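PDB 5IVU: cofilin from Streptomyces griseoflavus, which probably binds actin, as a bacterial member of the ADF/cofilin family of actin-binding proteins. Local coordinates for residues L58-L70 / N82-A94. Numbering follows the deposited sequence.
Sequences LPEDECRWAVYDL and NKLTFVSWAPDSA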
loop_
_atom_site.group_PDB
_atom_site.type_symbol
_atom_site.label_atom_id
_atom_site.label_comp_id
_atom_site.label_asym_id
_atom_site.label_seq_id
_atom_site.Cartn_x
_atom_site.Cartn_y
_atom_site.Cartn_z
ATOM N N LEU A 58 -4.956 2.948 -7.371
ATOM C CA LEU A 58 -5.830 3.072 -6.209
ATOM C C LEU A 58 -7.242 3.300 -6.742
ATOM O O LEU A 58 -7.536 4.397 -7.250
ATOM C CB LEU A 58 -5.396 4.244 -5.326
ATOM C CG LEU A 58 -3.994 4.129 -4.723
ATOM C CD1 LEU A 58 -3.627 5.433 -4.039
ATOM C CD2 LEU A 58 -3.903 2.965 -3.745
ATOM N N PRO A 59 -8.119 2.271 -6.656
ATOM C CA PRO A 59 -9.439 2.483 -7.246
ATOM C C PRO A 59 -10.215 3.493 -6.427
ATOM O O PRO A 59 -10.149 3.465 -5.193
ATOM C CB PRO A 59 -10.098 1.096 -7.200
ATOM C CG PRO A 59 -9.079 0.161 -6.639
ATOM C CD PRO A 59 -8.066 0.998 -5.921
ATOM N N GLU A 60 -10.929 4.376 -7.117
ATOM C CA GLU A 60 -11.609 5.498 -6.475
ATOM C C GLU A 60 -12.758 5.109 -5.538
ATOM O O GLU A 60 -13.097 5.887 -4.646
ATOM C CB GLU A 60 -12.089 6.522 -7.520
ATOM C CG GLU A 60 -13.230 6.076 -8.424
ATOM C CD GLU A 60 -13.394 6.985 -9.636
ATOM O OE1 GLU A 60 -14.012 8.066 -9.493
ATOM O OE2 GLU A 60 -12.911 6.608 -10.732
ATOM N N ASP A 61 -13.335 3.922 -5.728
ATOM C CA ASP A 61 -14.483 3.465 -4.934
ATOM C C ASP A 61 -14.268 2.080 -4.280
ATOM O O ASP A 61 -15.234 1.361 -4.006
ATOM C CB ASP A 61 -15.743 3.476 -5.820
ATOM C CG ASP A 61 -15.634 2.540 -7.033
ATOM O OD1 ASP A 61 -14.557 1.937 -7.257
ATOM O OD2 ASP A 61 -16.642 2.410 -7.763
ATOM N N GLU A 62 -13.004 1.714 -4.043
ATOM C CA GLU A 62 -12.656 0.467 -3.362
ATOM C C GLU A 62 -11.465 0.663 -2.440
ATOM O O GLU A 62 -10.623 1.521 -2.689
ATOM C CB GLU A 62 -12.308 -0.634 -4.357
ATOM C CG GLU A 62 -13.479 -1.151 -5.173
ATOM C CD GLU A 62 -13.193 -2.514 -5.780
ATOM O OE1 GLU A 62 -13.030 -3.492 -5.015
ATOM O OE2 GLU A 62 -13.122 -2.613 -7.019
ATOM N N CYS A 63 -11.416 -0.130 -1.371
ATOM C CA CYS A 63 -10.278 -0.134 -0.459
ATOM C C CYS A 63 -9.142 -1.001 -0.987
ATOM O O CYS A 63 -9.367 -2.007 -1.668
ATOM C CB CYS A 63 -10.678 -0.667 0.916
ATOM S SG CYS A 63 -12.126 0.116 1.634
ATOM N N ARG A 64 -7.922 -0.588 -0.657
ATOM C CA ARG A 64 -6.719 -1.375 -0.916
ATOM C C ARG A 64 -5.738 -1.116 0.217
ATOM O O ARG A 64 -5.900 -0.161 0.984
ATOM C CB ARG A 64 -6.052 -0.994 -2.261
ATOM C CG ARG A 64 -6.840 -1.346 -3.511
ATOM C CD ARG A 64 -6.909 -2.845 -3.775
ATOM N NE ARG A 64 -8.275 -3.314 -4.051
ATOM C CZ ARG A 64 -8.881 -3.348 -5.242
ATOM N NH1 ARG A 64 -8.281 -2.938 -6.352
ATOM N NH2 ARG A 64 -10.120 -3.794 -5.327
ATOM N N TRP A 65 -4.736 -1.983 0.319
ATOM C CA TRP A 65 -3.475 -1.633 0.970
ATOM C C TRP A 65 -2.398 -1.540 -0.098
ATOM O O TRP A 65 -2.529 -2.115 -1.175
ATOM C CB TRP A 65 -3.049 -2.663 2.014
ATOM C CG TRP A 65 -4.095 -3.024 3.012
ATOM C CD1 TRP A 65 -4.473 -2.304 4.100
ATOM C CD2 TRP A 65 -4.871 -4.217 3.030
ATOM N NE1 TRP A 65 -5.451 -2.966 4.784
ATOM C CE2 TRP A 65 -5.714 -4.148 4.150
ATOM C CE3 TRP A 65 -4.935 -5.346 2.204
ATOM C CZ2 TRP A 65 -6.620 -5.162 4.476
ATOM C CZ3 TRP A 65 -5.843 -6.358 2.522
ATOM C CH2 TRP A 65 -6.671 -6.251 3.652
ATOM N N ALA A 66 -1.333 -0.812 0.204
ATOM C CA ALA A 66 -0.197 -0.753 -0.701
ATOM C C ALA A 66 1.072 -0.518 0.062
ATOM O O ALA A 66 1.038 -0.028 1.189
ATOM C CB ALA A 66 -0.382 0.341 -1.727
ATOM N N VAL A 67 2.186 -0.879 -0.564
ATOM C CA VAL A 67 3.505 -0.455 -0.118
ATOM C C VAL A 67 4.153 0.313 -1.268
ATOM O O VAL A 67 4.060 -0.105 -2.420
ATOM C CB VAL A 67 4.372 -1.645 0.328
ATOM C CG1 VAL A 67 5.808 -1.207 0.570
ATOM C CG2 VAL A 67 3.787 -2.247 1.596
ATOM N N TYR A 68 4.776 1.447 -0.939
ATOM C CA TYR A 68 5.434 2.296 -1.918
ATOM C C TYR A 68 6.843 2.605 -1.435
ATOM O O TYR A 68 7.034 2.989 -0.284
ATOM C CB TYR A 68 4.653 3.611 -2.131
ATOM C CG TYR A 68 5.079 4.318 -3.396
ATOM C CD1 TYR A 68 6.169 5.191 -3.399
ATOM C CD2 TYR A 68 4.423 4.079 -4.602
ATOM C CE1 TYR A 68 6.583 5.822 -4.564
ATOM C CE2 TYR A 68 4.826 4.705 -5.770
ATOM C CZ TYR A 68 5.911 5.571 -5.752
ATOM O OH TYR A 68 6.330 6.205 -6.899
ATOM N N ASP A 69 7.821 2.432 -2.318
ATOM C CA ASP A 69 9.210 2.727 -1.999
ATOM C C ASP A 69 9.442 4.197 -2.311
ATOM O O ASP A 69 9.853 4.559 -3.405
ATOM C CB ASP A 69 10.165 1.811 -2.775
ATOM C CG ASP A 69 11.616 1.967 -2.341
ATOM O OD1 ASP A 69 11.882 2.399 -1.185
ATOM O OD2 ASP A 69 12.507 1.676 -3.169
ATOM N N LEU A 70 9.161 5.038 -1.324
ATOM C CA LEU A 70 9.132 6.477 -1.503
ATOM C C LEU A 70 10.529 7.062 -1.447
ATOM O O LEU A 70 11.222 6.905 -0.453
ATOM C CB LEU A 70 8.268 7.112 -0.412
ATOM C CG LEU A 70 7.874 8.575 -0.583
ATOM C CD1 LEU A 70 6.827 8.737 -1.669
ATOM C CD2 LEU A 70 7.363 9.111 0.740
ATOM N N ASN A 82 15.237 7.059 1.132
ATOM C CA ASN A 82 14.081 6.218 0.783
ATOM C C ASN A 82 13.339 5.803 2.033
ATOM O O ASN A 82 13.956 5.574 3.081
ATOM C CB ASN A 82 14.484 4.973 -0.010
ATOM C CG ASN A 82 14.648 5.262 -1.490
ATOM O OD1 ASN A 82 15.627 5.885 -1.906
ATOM N ND2 ASN A 82 13.690 4.807 -2.294
ATOM N N LYS A 83 12.019 5.684 1.917
ATOM C CA LYS A 83 11.203 5.186 3.011
ATOM C C LYS A 83 10.104 4.271 2.494
ATOM O O LYS A 83 9.317 4.653 1.644
ATOM C CB LYS A 83 10.622 6.354 3.795
ATOM C CG LYS A 83 11.630 6.976 4.740
ATOM C CD LYS A 83 11.000 7.947 5.720
ATOM C CE LYS A 83 11.915 8.188 6.908
ATOM N NZ LYS A 83 11.379 9.248 7.809
ATOM N N LEU A 84 10.064 3.056 3.022
ATOM C CA LEU A 84 9.014 2.105 2.700
ATOM C C LEU A 84 7.741 2.594 3.399
ATOM O O LEU A 84 7.705 2.728 4.624
ATOM C CB LEU A 84 9.396 0.688 3.155
ATOM C CG LEU A 84 10.666 0.123 2.486
ATOM C CD1 LEU A 84 11.333 -0.944 3.338
ATOM C CD2 LEU A 84 10.361 -0.414 1.099
ATOM N N THR A 85 6.714 2.853 2.598
ATOM C CA THR A 85 5.496 3.502 3.034
ATOM C C THR A 85 4.297 2.570 2.881
ATOM O O THR A 85 3.998 2.134 1.779
ATOM C CB THR A 85 5.246 4.770 2.188
ATOM O OG1 THR A 85 6.410 5.607 2.214
ATOM C CG2 THR A 85 4.033 5.536 2.698
ATOM N N PHE A 86 3.637 2.256 3.996
ATOM C CA PHE A 86 2.383 1.499 3.997
ATOM C C PHE A 86 1.213 2.461 3.884
ATOM O O PHE A 86 1.187 3.488 4.552
ATOM C CB PHE A 86 2.257 0.682 5.277
ATOM C CG PHE A 86 1.138 -0.316 5.252
ATOM C CD1 PHE A 86 1.320 -1.571 4.689
ATOM C CD2 PHE A 86 -0.095 -0.005 5.801
ATOM C CE1 PHE A 86 0.293 -2.501 4.675
ATOM C CE2 PHE A 86 -1.128 -0.927 5.791
ATOM C CZ PHE A 86 -0.935 -2.179 5.225
ATOM N N VAL A 87 0.261 2.124 3.025
ATOM C CA VAL A 87 -0.870 2.976 2.709
ATOM C C VAL A 87 -2.130 2.155 2.936
ATOM O O VAL A 87 -2.301 1.122 2.297
ATOM C CB VAL A 87 -0.836 3.422 1.223
ATOM C CG1 VAL A 87 -2.092 4.205 0.840
ATOM C CG2 VAL A 87 0.408 4.255 0.945
ATOM N N SER A 88 -2.995 2.603 3.839
ATOM C CA SER A 88 -4.346 2.072 3.925
ATOM C C SER A 88 -5.242 2.989 3.097
ATOM O O SER A 88 -5.417 4.156 3.438
ATOM C CB SER A 88 -4.827 2.021 5.366
ATOM O OG SER A 88 -3.992 1.180 6.127
ATOM N N TRP A 89 -5.765 2.465 1.990
ATOM C CA TRP A 89 -6.633 3.222 1.106
ATOM C C TRP A 89 -8.070 2.868 1.464
ATOM O O TRP A 89 -8.476 1.712 1.373
ATOM C CB TRP A 89 -6.304 2.904 -0.352
ATOM C CG TRP A 89 -7.150 3.595 -1.369
ATOM C CD1 TRP A 89 -7.915 3.004 -2.325
ATOM C CD2 TRP A 89 -7.313 5.004 -1.536
ATOM N NE1 TRP A 89 -8.556 3.954 -3.076
ATOM C CE2 TRP A 89 -8.202 5.193 -2.616
ATOM C CE3 TRP A 89 -6.794 6.130 -0.875
ATOM C CZ2 TRP A 89 -8.578 6.459 -3.060
ATOM C CZ3 TRP A 89 -7.173 7.393 -1.315
ATOM C CH2 TRP A 89 -8.055 7.545 -2.403
ATOM N N ALA A 90 -8.826 3.872 1.897
ATOM C CA ALA A 90 -10.190 3.684 2.381
ATOM C C ALA A 90 -11.023 4.886 1.948
ATOM O O ALA A 90 -11.381 5.727 2.778
ATOM C CB ALA A 90 -10.189 3.525 3.898
ATOM N N PRO A 91 -11.328 4.970 0.644
ATOM C CA PRO A 91 -12.030 6.134 0.119
ATOM C C PRO A 91 -13.484 6.165 0.562
ATOM O O PRO A 91 -14.099 5.101 0.709
ATOM C CB PRO A 91 -11.923 5.945 -1.402
ATOM C CG PRO A 91 -11.872 4.474 -1.591
ATOM C CD PRO A 91 -11.112 3.955 -0.404
ATOM N N ASP A 92 -14.017 7.373 0.738
ATOM C CA ASP A 92 -15.367 7.588 1.260
ATOM C C ASP A 92 -16.449 6.830 0.475
ATOM O O ASP A 92 -17.355 6.243 1.067
ATOM C CB ASP A 92 -15.701 9.092 1.282
ATOM C CG ASP A 92 -14.773 9.903 2.204
ATOM O OD1 ASP A 92 -14.068 9.307 3.046
ATOM O OD2 ASP A 92 -14.747 11.148 2.073
ATOM N N SER A 93 -16.329 6.818 -0.852
ATOM C CA SER A 93 -17.317 6.172 -1.723
ATOM C C SER A 93 -17.277 4.638 -1.743
ATOM O O SER A 93 -18.157 4.019 -2.338
ATOM C CB SER A 93 -17.170 6.701 -3.150
ATOM O OG SER A 93 -15.855 6.491 -3.618
ATOM N N ALA A 94 -16.257 4.026 -1.140
ATOM C CA ALA A 94 -16.222 2.569 -0.976
ATOM C C ALA A 94 -17.331 2.115 -0.036
ATOM O O ALA A 94 -17.719 2.846 0.872
ATOM C CB ALA A 94 -14.871 2.118 -0.441
#
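Trp-89 reaches from the end of strand 82-89 into the turn that leads to strand 64-70, where its indole nitrogen gives a hydrogen bond to the carbonyl oxygen of Pro-59. That bond, Trp-89 NE1 to Pro-59 O, is 2.7 Å long and nearly straight, 176° at the hydrogen, and the oxygen lies in the ring plane. With CG anti to the backbone N (chi1 179°), the indole is carried toward Pro-59 and Glu-62. Leu-58 sets its CB over one face, 4.0 Å from the centroid of the five-membered ring of Trp-89, a CH-pi contact; CD of Pro-91 covers the opposite face, toward the rim. Replacing Trp-89 with an alanine would probably leave Pro-59 O without its indole donor and open a gap between Leu-58 and Pro-91.

At the far end of the hairpin, Leu-70 and Thr-85 meet on the same side of the sheet as Trp-89. Leu-70 CB lies 3.6 Å from Thr-85 OG1, and that hydroxyl donates to Lys-83 O. Lys-83 O also accepts a hydrogen bond from Leu-70 N, 3.0 Å away, the two donors arriving from opposite faces of its plane. Paired backbone hydrogen bonds join Arg-64 to Trp-89, Ala-66 to Val-87, Tyr-68 to Thr-85 and Leu-70 to Lys-83, making an antiparallel hairpin inside the mixed sheet of the ADF-homology fold, flanked by strands 28-33 and 118-122. On the other face Trp-65 CD1 rests 3.7 Å from Phe-86 CZ, and helix 96-112 packs against Trp-65.

The chemistry thus divides: mainly backbone bonds and apolar side chains join the strands, while one straight indole bond, together with the Leu-58 and Pro-91 packing, joins the turn to the strand end, and carbon on both faces limits how far the ring can tilt.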